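Local coordinates for protein SidF, inhibitor of growth family, member 3 (Legionella pneumophila subsp. pneumophila, PDB 4FYE) that acts as a phosphoinositide phosphatase of Legionella pneumophila, probably removing the 3-phosphate from the inositol head group of membrane lipids, at residues A[52-57]-A[704-709]; A[154-159]-A[165-170]; A[202-207]-A[266-271]; A[380-385]-A[538-543]; A[441-446]-A[544-549]. The protein carries 1 engineered substitution. One frame throughout, in Å; residues are numbered along the deposited sequence.

Contact 1. Residues A[52-57]-A[704-709]; sequences VVVNSQ and QALHHT
Leu706, on the helix that runs through residues 704-709, meets Val52 and Val54 of a sheet strand, a plain case of one helical leucine laid across two strand valines. Followed in sequence order, the helical segment begins with Gln704 and Ala705, which face other helices and leave the strand to the residue after them. Leu706 comes next and makes the whole contact through one methyl: its CD1 lies 4.3 Å from Val52 CG1 and equally 4.3 Å from Val54 CG2. Because strand residues alternate, both valines point to the helix while Val53 between them points to the other side of the sheet. Val52 holds CG1 anti to its backbone nitrogen (chi1 -175°), which brings that branch up to the leucine. The CA atoms of Val52 and Leu706 stay 8.5 Å apart, so only side-chain ends meet, at loose van der Waals distance. Past His707, whose ring meets that of Tyr204, and His708, Thr709 folds its hydroxyl back along the helix: OG1 reaches Ala705 O at 2.8 Å and Thr709 N the same oxygen at 3.0 Å, from opposite faces of the carbonyl. Strand 50-55 itself pairs on one edge with strand 39-42, antiparallel, and on the other with the parallel strand 184-189; helix 701-712 thus lies on one face of this mixed sheet and is touched in turn by helices 652-668 and 733-741.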
# COMPACT_ATOMS: atom_id res chain seq x y z
N VAL A 52 -7.41 -8.92 -14.47
CA VAL A 52 -6.89 -10.26 -14.43
C VAL A 52 -7.43 -10.98 -13.19
O VAL A 52 -7.31 -10.45 -12.07
CB VAL A 52 -5.38 -10.25 -14.30
CG1 VAL A 52 -4.89 -11.69 -14.40
CG2 VAL A 52 -4.72 -9.34 -15.34
N VAL A 53 -7.96 -12.19 -13.35
CA VAL A 53 -8.65 -12.89 -12.26
C VAL A 53 -8.03 -14.30 -12.06
O VAL A 53 -7.77 -15.00 -13.03
CB VAL A 53 -10.18 -13.00 -12.53
CG1 VAL A 53 -10.92 -13.73 -11.41
CG2 VAL A 53 -10.84 -11.63 -12.70
N VAL A 54 -7.78 -14.68 -10.83
CA VAL A 54 -7.32 -15.99 -10.51
C VAL A 54 -8.26 -16.60 -9.47
O VAL A 54 -8.50 -15.99 -8.43
CB VAL A 54 -5.90 -15.95 -9.87
CG1 VAL A 54 -5.56 -17.29 -9.24
CG2 VAL A 54 -4.80 -15.67 -10.88
N ASN A 55 -8.74 -17.83 -9.70
CA ASN A 55 -9.39 -18.65 -8.66
C ASN A 55 -8.49 -19.71 -8.10
O ASN A 55 -7.89 -20.46 -8.87
CB ASN A 55 -10.67 -19.33 -9.25
CG ASN A 55 -11.50 -18.36 -10.03
OD1 ASN A 55 -12.31 -17.65 -9.47
ND2 ASN A 55 -11.21 -18.23 -11.31
N SER A 56 -8.41 -19.84 -6.78
CA SER A 56 -7.60 -20.96 -6.24
C SER A 56 -8.15 -22.30 -6.75
O SER A 56 -9.36 -22.50 -6.76
CB SER A 56 -7.58 -20.98 -4.72
OG SER A 56 -6.89 -19.84 -4.23
N GLN A 57 -7.23 -23.16 -7.20
CA GLN A 57 -7.45 -24.58 -7.44
C GLN A 57 -6.47 -25.37 -6.50
O GLN A 57 -5.46 -24.82 -6.04
CB GLN A 57 -7.16 -24.94 -8.91
CG GLN A 57 -8.02 -24.28 -10.01
CD GLN A 57 -9.53 -24.49 -9.82
OE1 GLN A 57 -10.33 -23.60 -10.08
NE2 GLN A 57 -9.93 -25.68 -9.37
N GLN A 704 0.17 -11.08 -4.66
CA GLN A 704 1.48 -10.49 -4.68
C GLN A 704 2.21 -10.87 -5.96
O GLN A 704 2.86 -10.04 -6.55
CB GLN A 704 2.34 -10.92 -3.46
CG GLN A 704 1.74 -10.47 -2.15
CD GLN A 704 2.53 -10.96 -0.96
OE1 GLN A 704 1.95 -11.52 -0.01
NE2 GLN A 704 3.86 -10.77 -1.00
N ALA A 705 2.09 -12.11 -6.41
CA ALA A 705 2.85 -12.46 -7.58
C ALA A 705 2.25 -11.80 -8.82
O ALA A 705 2.98 -11.40 -9.76
CB ALA A 705 2.98 -13.96 -7.74
N LEU A 706 0.93 -11.62 -8.79
CA LEU A 706 0.22 -10.90 -9.88
C LEU A 706 0.61 -9.44 -9.96
O LEU A 706 0.91 -8.95 -11.02
CB LEU A 706 -1.28 -10.93 -9.60
CG LEU A 706 -2.07 -11.99 -10.31
CD1 LEU A 706 -3.52 -11.55 -10.37
CD2 LEU A 706 -1.53 -12.09 -11.75
N HIS A 707 0.55 -8.77 -8.79
CA HIS A 707 0.95 -7.38 -8.63
C HIS A 707 2.37 -7.23 -9.11
O HIS A 707 2.61 -6.35 -9.91
CB HIS A 707 0.71 -6.92 -7.19
CG HIS A 707 1.56 -5.75 -6.75
ND1 HIS A 707 1.10 -4.48 -6.75
CD2 HIS A 707 2.87 -5.70 -6.29
CE1 HIS A 707 2.08 -3.65 -6.34
NE2 HIS A 707 3.17 -4.39 -6.06
N HIS A 708 3.30 -8.11 -8.68
CA HIS A 708 4.70 -8.04 -9.13
C HIS A 708 4.86 -8.16 -10.64
O HIS A 708 5.73 -7.52 -11.26
CB HIS A 708 5.55 -9.10 -8.39
CG HIS A 708 7.05 -8.83 -8.41
ND1 HIS A 708 7.86 -9.14 -9.49
CD2 HIS A 708 7.88 -8.31 -7.43
CE1 HIS A 708 9.14 -8.79 -9.20
NE2 HIS A 708 9.16 -8.32 -7.94
N THR A 709 4.04 -9.00 -11.26
CA THR A 709 4.11 -9.20 -12.70
C THR A 709 3.71 -7.91 -13.43
O THR A 709 4.44 -7.43 -14.30
CB THR A 709 3.26 -10.41 -13.12
OG1 THR A 709 3.76 -11.54 -12.40
CG2 THR A 709 3.41 -10.69 -14.63

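Contact 2. Residues A[154-159]-A[165-170]; sequences QFTQAV and HKLKAL
Val159, whose CG1 meets Leu170 across the contact, sets its other methyl, CG2, over one face of the Phe155 ring, 3.3 Å above the ring plane and displaced toward the rim. The same ring meets that of Phe112, the two planes inclined at about 55°, and touches Ile79, Leu82 and Ala109 as well. With one branch facing the aromatic ring and the other facing Leu170 CD1, at 4.4 Å, Val159 links the Phe155 ring to Leu170. One turn back, Thr156 crosses Leu167 at about a right angle, and OG1 comes to 4.0 Å from Leu167 CD1. Thr156 CG2 is turned anti to the carbonyl carbon, leaving the hydroxyl to face the leucine. No hydrogen bond spans the two segments; the contact rests on side-chain ends. What brings them together is a tight connection between consecutive helices: His165 N bonds to Ser163 OG in the turn, Lys166 takes the N-cap position, and its carbonyl accepts from Leu170 N at 3.1 Å as the next helix begins. Helix 136-163 is backed by helices 71-92 and 98-119, with Tyr78 against Thr156 and Ile105 against Val159, while helix 167-180 sets off across it and is followed by strand 184-189.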
# COMPACT_ATOMS: atom_id res chain seq x y z
N GLN A 154 21.58 -14.36 -21.72
CA GLN A 154 21.96 -14.38 -23.15
C GLN A 154 20.86 -13.74 -24.03
O GLN A 154 21.15 -12.94 -24.96
CB GLN A 154 22.31 -15.78 -23.57
CG GLN A 154 23.57 -16.32 -22.90
CD GLN A 154 23.63 -17.82 -23.10
OE1 GLN A 154 22.61 -18.41 -23.40
NE2 GLN A 154 24.81 -18.43 -22.97
N PHE A 155 19.60 -13.99 -23.70
CA PHE A 155 18.54 -13.44 -24.56
C PHE A 155 18.53 -11.92 -24.51
O PHE A 155 18.48 -11.27 -25.53
CB PHE A 155 17.15 -14.01 -24.23
CG PHE A 155 15.99 -13.22 -24.82
CD1 PHE A 155 15.79 -13.16 -26.21
CD2 PHE A 155 15.13 -12.51 -24.01
CE1 PHE A 155 14.72 -12.43 -26.75
CE2 PHE A 155 14.07 -11.79 -24.52
CZ PHE A 155 13.85 -11.75 -25.89
N THR A 156 18.55 -11.37 -23.30
CA THR A 156 18.56 -9.93 -23.14
C THR A 156 19.81 -9.25 -23.75
O THR A 156 19.71 -8.23 -24.37
CB THR A 156 18.24 -9.45 -21.66
OG1 THR A 156 19.42 -9.05 -20.98
CG2 THR A 156 17.58 -10.49 -20.84
N GLN A 157 20.99 -9.84 -23.61
CA GLN A 157 22.18 -9.27 -24.25
C GLN A 157 21.98 -9.13 -25.77
O GLN A 157 22.52 -8.18 -26.43
CB GLN A 157 23.39 -10.12 -23.88
CG GLN A 157 24.69 -9.74 -24.58
CD GLN A 157 25.63 -10.93 -24.80
OE1 GLN A 157 25.25 -12.11 -24.60
NE2 GLN A 157 26.87 -10.62 -25.18
N ALA A 158 21.18 -10.04 -26.32
CA ALA A 158 21.02 -10.18 -27.76
C ALA A 158 19.94 -9.28 -28.25
O ALA A 158 19.93 -8.88 -29.40
CB ALA A 158 20.68 -11.61 -28.15
N VAL A 159 19.00 -8.97 -27.38
CA VAL A 159 17.96 -8.01 -27.68
C VAL A 159 18.57 -6.62 -27.66
O VAL A 159 18.07 -5.71 -28.35
CB VAL A 159 16.84 -8.04 -26.61
CG1 VAL A 159 15.75 -7.05 -26.93
CG2 VAL A 159 16.23 -9.40 -26.51
N HIS A 165 19.49 -0.50 -28.28
CA HIS A 165 19.24 0.23 -27.05
C HIS A 165 19.95 -0.35 -25.88
O HIS A 165 20.36 -1.51 -25.90
CB HIS A 165 17.75 0.37 -26.80
CG HIS A 165 17.09 1.36 -27.72
ND1 HIS A 165 17.08 1.21 -29.07
CD2 HIS A 165 16.44 2.58 -27.45
CE1 HIS A 165 16.44 2.27 -29.64
NE2 HIS A 165 16.03 3.09 -28.64
N LYS A 166 20.14 0.45 -24.85
CA LYS A 166 20.85 -0.09 -23.70
C LYS A 166 19.92 -0.76 -22.67
O LYS A 166 18.71 -0.45 -22.57
CB LYS A 166 21.77 0.96 -23.07
CG LYS A 166 22.96 1.32 -23.95
CD LYS A 166 23.58 2.66 -23.56
CE LYS A 166 25.09 2.64 -23.78
NZ LYS A 166 25.68 1.55 -22.96
N LEU A 167 20.49 -1.68 -21.93
CA LEU A 167 19.75 -2.42 -20.91
C LEU A 167 18.84 -1.49 -20.14
O LEU A 167 17.63 -1.71 -20.12
CB LEU A 167 20.74 -3.13 -19.98
CG LEU A 167 20.98 -4.65 -20.05
CD1 LEU A 167 19.82 -5.37 -19.34
CD2 LEU A 167 21.19 -5.16 -21.47
N LYS A 168 19.43 -0.43 -19.56
CA LYS A 168 18.69 0.59 -18.75
C LYS A 168 17.53 1.24 -19.48
O LYS A 168 16.53 1.57 -18.89
CB LYS A 168 19.63 1.67 -18.19
CG LYS A 168 20.13 1.34 -16.79
CD LYS A 168 20.31 2.58 -15.91
CE LYS A 168 21.75 3.07 -15.89
NZ LYS A 168 22.73 1.94 -15.74
N ALA A 169 17.68 1.42 -20.77
CA ALA A 169 16.64 2.05 -21.55
C ALA A 169 15.42 1.10 -21.71
O ALA A 169 14.28 1.48 -21.50
CB ALA A 169 17.22 2.49 -22.89
N LEU A 170 15.71 -0.15 -22.06
CA LEU A 170 14.69 -1.19 -22.23
C LEU A 170 13.84 -1.33 -20.99
O LEU A 170 12.60 -1.35 -21.05
CB LEU A 170 15.39 -2.52 -22.56
CG LEU A 170 15.83 -2.51 -24.02
CD1 LEU A 170 16.77 -3.66 -24.31
CD2 LEU A 170 14.61 -2.59 -24.91

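Contact 3. Residues A[202-207]-A[266-271]; sequences IMYIPC and SFSGPG
Cys207, just past the end of strand 199-206, and Phe267 of strand 260-268 meet in a sulfur-aromatic contact; the two strands are not direct neighbours in the mixed six-stranded sheet. Strand 247-254 lies between them, antiparallel to both, so strands 199-206 and 260-268 run the same way. Side chains must therefore bridge the gap. Tyr204 does so with its CG anti to the carbonyl carbon (chi1 -79°), a turn that swings the ring over toward Ser268. There Ser268 CB sits 4.3 Å above one ring face, displaced to the rim. Ser268 OG, turned almost anti to the backbone nitrogen, lies 4.1 Å from Tyr204 CE2; this is packing, since the tyrosine hydroxyl bonds to Gln654 and the serine hydroxyl makes weak bonds to Asn649 and Gln654. Phe267 starts from a CB directed away from the other segment, yet its ring returns to Cys207 beside Thr304 and Leu305 of helix 284-311. The chain then leaves the strand through Gly269, whose positive phi suits glycine, and a cis peptide before Pro270. Cys207 places SG between its own backbone nitrogen and carbonyl carbon (chi1 57°), and from there the sulfur comes up near the ring plane, 76° off the ring normal, with SG 3.6 Å from Phe267 CE1.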
# COMPACT_ATOMS: atom_id res chain seq x y z
N ILE A 202 -9.67 -10.72 -2.91
CA ILE A 202 -8.82 -9.59 -2.70
C ILE A 202 -8.52 -9.00 -4.08
O ILE A 202 -8.19 -9.74 -5.00
CB ILE A 202 -7.45 -9.99 -2.11
CG1 ILE A 202 -7.59 -10.81 -0.85
CG2 ILE A 202 -6.63 -8.72 -1.80
CD1 ILE A 202 -6.34 -11.61 -0.59
N MET A 203 -8.56 -7.67 -4.19
CA MET A 203 -8.20 -7.05 -5.44
C MET A 203 -7.34 -5.81 -5.26
O MET A 203 -7.27 -5.29 -4.18
CB MET A 203 -9.44 -6.73 -6.23
CG MET A 203 -10.55 -6.08 -5.44
SD MET A 203 -11.86 -5.59 -6.62
CE MET A 203 -12.94 -7.02 -6.76
N TYR A 204 -6.60 -5.45 -6.30
CA TYR A 204 -5.76 -4.30 -6.37
C TYR A 204 -6.34 -3.60 -7.56
O TYR A 204 -6.41 -4.18 -8.68
CB TYR A 204 -4.25 -4.66 -6.59
CG TYR A 204 -3.45 -5.14 -5.34
CD1 TYR A 204 -4.07 -5.52 -4.17
CD2 TYR A 204 -2.09 -5.22 -5.37
CE1 TYR A 204 -3.35 -5.93 -3.06
CE2 TYR A 204 -1.34 -5.68 -4.28
CZ TYR A 204 -1.96 -6.02 -3.12
OH TYR A 204 -1.21 -6.47 -2.04
N ILE A 205 -6.86 -2.39 -7.29
CA ILE A 205 -7.39 -1.55 -8.31
C ILE A 205 -6.41 -0.40 -8.41
O ILE A 205 -6.13 0.26 -7.44
CB ILE A 205 -8.76 -1.03 -7.96
CG1 ILE A 205 -9.75 -2.18 -7.71
CG2 ILE A 205 -9.31 -0.16 -9.10
CD1 ILE A 205 -10.96 -1.66 -6.92
N PRO A 206 -5.85 -0.20 -9.58
CA PRO A 206 -4.86 0.86 -9.73
C PRO A 206 -5.54 2.20 -9.50
O PRO A 206 -6.59 2.49 -10.05
CB PRO A 206 -4.50 0.81 -11.19
CG PRO A 206 -5.13 -0.42 -11.76
CD PRO A 206 -6.27 -0.78 -10.88
N CYS A 207 -4.90 3.07 -8.77
CA CYS A 207 -5.49 4.36 -8.67
C CYS A 207 -4.41 5.36 -8.83
O CYS A 207 -3.24 5.01 -8.95
CB CYS A 207 -6.12 4.51 -7.29
SG CYS A 207 -4.90 4.23 -6.03
N SER A 266 -8.01 -0.15 1.83
CA SER A 266 -6.86 0.68 2.12
C SER A 266 -6.02 0.79 0.88
O SER A 266 -6.50 0.48 -0.24
CB SER A 266 -6.06 0.11 3.29
OG SER A 266 -5.31 -1.05 2.98
N PHE A 267 -4.77 1.24 1.05
CA PHE A 267 -3.92 1.45 -0.12
C PHE A 267 -2.70 0.57 -0.09
O PHE A 267 -2.01 0.41 0.93
CB PHE A 267 -3.45 2.93 -0.23
CG PHE A 267 -4.50 3.86 -0.74
CD1 PHE A 267 -4.89 3.83 -2.09
CD2 PHE A 267 -5.10 4.80 0.13
CE1 PHE A 267 -5.88 4.68 -2.58
CE2 PHE A 267 -6.08 5.68 -0.35
CZ PHE A 267 -6.51 5.58 -1.70
N SER A 268 -2.38 0.02 -1.25
CA SER A 268 -1.05 -0.55 -1.40
C SER A 268 -0.24 0.51 -2.08
O SER A 268 -0.58 0.98 -3.20
CB SER A 268 -1.08 -1.85 -2.21
OG SER A 268 0.12 -2.07 -2.91
N GLY A 269 0.85 0.92 -1.45
CA GLY A 269 1.59 2.07 -1.89
C GLY A 269 1.03 3.31 -1.24
O GLY A 269 0.24 3.23 -0.32
N PRO A 270 1.48 4.47 -1.68
CA PRO A 270 2.41 4.58 -2.80
C PRO A 270 3.80 4.13 -2.39
O PRO A 270 4.12 4.06 -1.21
CB PRO A 270 2.41 6.06 -3.09
CG PRO A 270 2.17 6.69 -1.77
CD PRO A 270 1.34 5.74 -0.96
N GLY A 271 4.62 3.86 -3.38
CA GLY A 271 5.97 3.42 -3.13
C GLY A 271 6.64 4.73 -2.81
O GLY A 271 5.95 5.66 -2.43

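Contact 4. Residues A[380-385]-A[538-543]; sequences VRQMMD and SIKKQE
Helices 380-385 and 538-543, joined through Arg381 and Glu543, cross at 90°, and the axes of these two segments come no closer than 12.8 Å. The nearest CA pairs, Gln382 with Lys540 at 9.6 Å and Asp385 with Glu543 at 9.8 Å, confirm that the backbones stand well apart. Long polar side chains have to span such a gap, and the central one is Glu543. Its chain is extended beyond CG and drives the carboxylate straight at Arg381, which arrives from the opposite direction. The salt bridge uses one nitrogen: Arg381 NH2 lies 2.7 Å from Glu543 OE2 and 3.3 Å from Glu543 OE1. The carboxylate comes to the edge of the guanidinium, but the two planes are turned 67° apart, so this is no flat, two-pronged pair. Bends at chi2 and chi3 curl Arg381 back along its own helix as well, where NE gives a hydrogen bond of 2.8 Å to Asp385 OD2, one turn on. That oxygen is met on its anti side, tilted 30° from the carboxylate plane, and NH2 adds a weak bond to it. The long chains of Gln382 and exposed Lys540 also approach each other at their ends. Asp385 OD2 has a further partner in Arg443, whose guanidinium completes the cluster. The two acids hold like charges 4.7 Å apart, Asp385 OD2 to Glu543 OE2, a closeness that the two arginines would be expected to offset; the largely buried carboxylates are thus probably kept ionised by an alternating network of charges.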
# COMPACT_ATOMS: atom_id res chain seq x y z
N VAL A 380 9.51 12.23 3.54
CA VAL A 380 8.10 11.94 3.41
C VAL A 380 7.49 12.40 4.71
O VAL A 380 6.50 13.16 4.71
CB VAL A 380 7.84 10.44 3.11
CG1 VAL A 380 6.41 10.07 3.41
CG2 VAL A 380 8.20 10.07 1.67
N ARG A 381 8.11 12.03 5.82
CA ARG A 381 7.65 12.48 7.13
C ARG A 381 7.59 14.02 7.26
O ARG A 381 6.67 14.57 7.84
CB ARG A 381 8.45 11.78 8.23
CG ARG A 381 8.97 12.65 9.35
CD ARG A 381 7.94 12.89 10.41
NE ARG A 381 7.90 14.30 10.78
CZ ARG A 381 8.79 15.25 10.47
NH1 ARG A 381 9.88 14.99 9.75
NH2 ARG A 381 8.59 16.49 10.88
N GLN A 382 8.50 14.73 6.63
CA GLN A 382 8.50 16.19 6.68
C GLN A 382 7.38 16.79 5.81
O GLN A 382 6.66 17.73 6.24
CB GLN A 382 9.90 16.66 6.26
CG GLN A 382 10.04 18.11 5.84
CD GLN A 382 11.49 18.54 5.67
OE1 GLN A 382 11.82 19.71 5.92
NE2 GLN A 382 12.38 17.60 5.27
N MET A 383 7.20 16.25 4.60
CA MET A 383 6.13 16.73 3.71
C MET A 383 4.69 16.37 4.23
O MET A 383 3.78 17.18 4.17
CB MET A 383 6.39 16.34 2.24
CG MET A 383 7.81 16.61 1.73
SD MET A 383 8.47 18.32 1.81
CE MET A 383 8.50 18.65 3.54
N MET A 384 4.52 15.17 4.77
CA MET A 384 3.27 14.84 5.45
C MET A 384 2.97 15.85 6.54
O MET A 384 1.82 16.33 6.64
CB MET A 384 3.27 13.40 6.03
CG MET A 384 3.17 12.28 4.98
SD MET A 384 3.15 10.64 5.75
CE MET A 384 1.65 10.91 6.66
N ASP A 385 3.96 16.18 7.37
CA ASP A 385 3.75 17.16 8.46
C ASP A 385 3.63 18.61 7.95
O ASP A 385 3.04 19.45 8.63
CB ASP A 385 4.85 17.08 9.54
CG ASP A 385 4.49 16.15 10.72
OD1 ASP A 385 3.29 15.92 11.02
OD2 ASP A 385 5.46 15.64 11.36
N SER A 538 13.76 26.67 11.11
CA SER A 538 12.79 27.12 12.06
C SER A 538 11.74 26.07 12.43
O SER A 538 11.44 25.86 13.61
CB SER A 538 12.15 28.40 11.57
OG SER A 538 11.29 28.86 12.57
N ILE A 539 11.20 25.40 11.42
CA ILE A 539 10.38 24.23 11.65
C ILE A 539 11.20 23.18 12.40
O ILE A 539 10.78 22.71 13.46
CB ILE A 539 9.83 23.69 10.33
CG1 ILE A 539 9.01 24.78 9.65
CG2 ILE A 539 8.99 22.42 10.56
CD1 ILE A 539 9.14 24.75 8.14
N LYS A 540 12.39 22.86 11.88
CA LYS A 540 13.32 21.96 12.59
C LYS A 540 13.34 22.20 14.09
O LYS A 540 13.09 21.26 14.87
CB LYS A 540 14.77 22.09 12.08
CG LYS A 540 15.05 21.39 10.77
CD LYS A 540 14.70 19.92 10.82
CE LYS A 540 14.33 19.41 9.44
NZ LYS A 540 15.32 19.93 8.43
N LYS A 541 13.61 23.45 14.48
CA LYS A 541 13.72 23.86 15.89
C LYS A 541 12.43 23.61 16.69
O LYS A 541 12.47 23.07 17.80
CB LYS A 541 14.15 25.35 15.96
CG LYS A 541 14.42 25.88 17.37
CD LYS A 541 14.66 27.38 17.39
CE LYS A 541 15.11 27.84 18.77
NZ LYS A 541 14.92 29.32 18.96
N GLN A 542 11.29 23.98 16.14
CA GLN A 542 10.01 23.76 16.84
C GLN A 542 9.65 22.29 16.82
O GLN A 542 9.20 21.77 17.84
CB GLN A 542 8.86 24.58 16.23
CG GLN A 542 8.77 26.01 16.69
CD GLN A 542 7.60 26.74 16.03
OE1 GLN A 542 7.83 27.63 15.21
NE2 GLN A 542 6.34 26.34 16.35
N GLU A 543 9.84 21.63 15.68
CA GLU A 543 9.71 20.16 15.61
C GLU A 543 10.48 19.48 16.80
O GLU A 543 9.90 18.71 17.60
CB GLU A 543 10.14 19.66 14.22
CG GLU A 543 9.10 19.93 13.11
CD GLU A 543 9.42 19.35 11.70
OE1 GLU A 543 10.60 19.08 11.39
OE2 GLU A 543 8.46 19.22 10.87

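Contact 5. Residues A[441-446]-A[544-549]; sequences NARFVN and SAIYEL
Arg443 and Tyr547 bury most of this contact, with Ile546 a smaller third. The arginine stands with CG anti to its backbone nitrogen (chi1 178°) and runs extended as far as NE, so its aliphatic stem lies past the tyrosine at a slant. The closest touch is Arg443 CD to Tyr547 CE1 at 3.4 Å. Nearer the backbone, Arg443 CB stands 4.0 Å from Tyr547 CE1. The guanidinium plane stands nearly perpendicular to the ring, 88°, which excludes a stacked arrangement: methylene groups, and not the charged end, meet the aromatic carbons. Ile546, one residue earlier on the long helix, brings its CG2 to 4.4 Å from Arg443 NE, a loose, oblique touch at the root of the guanidinium. At the Arg443-Tyr547 pair the helices come close, with CA atoms 6.8 Å apart. No hydrogen bond links the two segments directly, yet the polar ends share a partner just before the first of them. Gln440 OE1 is bonded both to Arg443 NH1 and to the Tyr547 hydroxyl, a single amide oxygen that ties the ends of the two side chains together, while Arg443 NH2 has a long, weak ion pair with Glu492. Around this seam between helix 438-458 and the long helix 522-583, helix 482-514 packs on Ile546 and Leu549, helix 590-614 on Ala442 and Val445, and strand 402-416 lies against Asn441 and Phe444.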
# COMPACT_ATOMS: atom_id res chain seq x y z
N ASN A 441 8.31 7.79 16.06
CA ASN A 441 7.54 6.61 16.41
C ASN A 441 6.84 6.75 17.76
O ASN A 441 5.61 6.46 17.89
CB ASN A 441 8.43 5.35 16.32
CG ASN A 441 8.64 4.90 14.88
OD1 ASN A 441 7.89 5.28 13.98
ND2 ASN A 441 9.68 4.09 14.66
N ALA A 442 7.56 7.29 18.73
CA ALA A 442 6.90 7.75 19.96
C ALA A 442 5.81 8.88 19.76
O ALA A 442 4.69 8.78 20.28
CB ALA A 442 7.93 8.13 21.03
N ARG A 443 6.11 9.94 19.01
CA ARG A 443 5.06 10.86 18.60
C ARG A 443 3.82 10.10 18.04
O ARG A 443 2.69 10.25 18.57
CB ARG A 443 5.62 11.78 17.53
CG ARG A 443 4.63 12.79 16.94
CD ARG A 443 5.43 14.00 16.47
NE ARG A 443 4.57 14.97 15.82
CZ ARG A 443 4.28 14.97 14.52
NH1 ARG A 443 4.81 14.06 13.72
NH2 ARG A 443 3.48 15.92 14.03
N PHE A 444 4.05 9.28 17.01
CA PHE A 444 2.99 8.48 16.37
C PHE A 444 2.22 7.66 17.41
O PHE A 444 0.99 7.67 17.45
CB PHE A 444 3.62 7.58 15.30
CG PHE A 444 2.66 6.62 14.65
CD1 PHE A 444 1.91 7.01 13.55
CD2 PHE A 444 2.52 5.32 15.13
CE1 PHE A 444 1.04 6.12 12.94
CE2 PHE A 444 1.68 4.43 14.52
CZ PHE A 444 0.92 4.83 13.42
N VAL A 445 2.93 6.99 18.31
CA VAL A 445 2.22 6.22 19.29
C VAL A 445 1.30 7.13 20.10
O VAL A 445 0.10 6.83 20.28
CB VAL A 445 3.17 5.34 20.13
CG1 VAL A 445 2.46 4.81 21.38
CG2 VAL A 445 3.68 4.16 19.30
N ASN A 446 1.82 8.26 20.56
CA ASN A 446 0.98 9.20 21.34
C ASN A 446 -0.25 9.67 20.52
O ASN A 446 -1.39 9.70 21.01
CB ASN A 446 1.78 10.42 21.75
CG ASN A 446 2.78 10.14 22.82
OD1 ASN A 446 2.58 9.26 23.68
ND2 ASN A 446 3.88 10.91 22.80
N SER A 544 11.75 19.84 16.98
CA SER A 544 12.52 19.39 18.17
C SER A 544 11.83 19.53 19.52
O SER A 544 11.82 18.57 20.29
CB SER A 544 13.86 20.11 18.26
OG SER A 544 14.74 19.59 17.31
N ALA A 545 11.27 20.69 19.82
CA ALA A 545 10.75 20.90 21.17
C ALA A 545 9.47 20.09 21.37
O ALA A 545 9.22 19.56 22.46
CB ALA A 545 10.52 22.39 21.46
N ILE A 546 8.68 20.00 20.30
CA ILE A 546 7.49 19.12 20.22
C ILE A 546 7.84 17.65 20.47
O ILE A 546 7.20 16.97 21.29
CB ILE A 546 6.81 19.29 18.85
CG1 ILE A 546 6.18 20.68 18.78
CG2 ILE A 546 5.74 18.22 18.62
CD1 ILE A 546 5.64 21.09 17.43
N TYR A 547 8.88 17.17 19.79
CA TYR A 547 9.38 15.85 20.09
C TYR A 547 9.73 15.70 21.58
O TYR A 547 9.33 14.70 22.22
CB TYR A 547 10.58 15.53 19.21
CG TYR A 547 10.21 15.15 17.81
CD1 TYR A 547 9.18 14.25 17.58
CD2 TYR A 547 10.92 15.65 16.70
CE1 TYR A 547 8.83 13.88 16.28
CE2 TYR A 547 10.59 15.28 15.40
CZ TYR A 547 9.54 14.39 15.19
OH TYR A 547 9.16 14.00 13.89
N GLU A 548 10.42 16.71 22.13
CA GLU A 548 10.93 16.68 23.52
C GLU A 548 9.75 16.43 24.43
O GLU A 548 9.84 15.68 25.41
CB GLU A 548 11.62 18.01 23.91
CG GLU A 548 13.11 18.15 23.59
CD GLU A 548 14.03 17.96 24.81
OE1 GLU A 548 14.13 18.88 25.66
OE2 GLU A 548 14.69 16.89 24.90
N LEU A 549 8.62 17.04 24.08
CA LEU A 549 7.39 16.93 24.86
C LEU A 549 6.77 15.54 24.72
O LEU A 549 6.40 14.90 25.74
CB LEU A 549 6.42 18.03 24.45
CG LEU A 549 6.87 19.43 24.92
CD1 LEU A 549 5.95 20.54 24.42
CD2 LEU A 549 6.99 19.47 26.44

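How the contacts relate
Contact 1 joins chain positions near the two ends, so the other four are nested within its loop; contacts 2 and 3 follow in series, and contacts 4 and 5 interleave. Two neighbourhoods result. Contacts 1 and 3, centres 14 Å apart, both use the six-stranded sheet and touch where His707 packs on Tyr204. Contacts 4 and 5, centres 12 Å apart, share helix 522-583 and are joined by the Asp385-Arg443 salt bridge. About 41 Å separates the centres of contacts 1 and 5, on opposite sides of the chain's centre, while contact 2 lies peripherally, among helices. A sheet-centred core and a flank of helices set against a second, four-stranded sheet thus make up one domain.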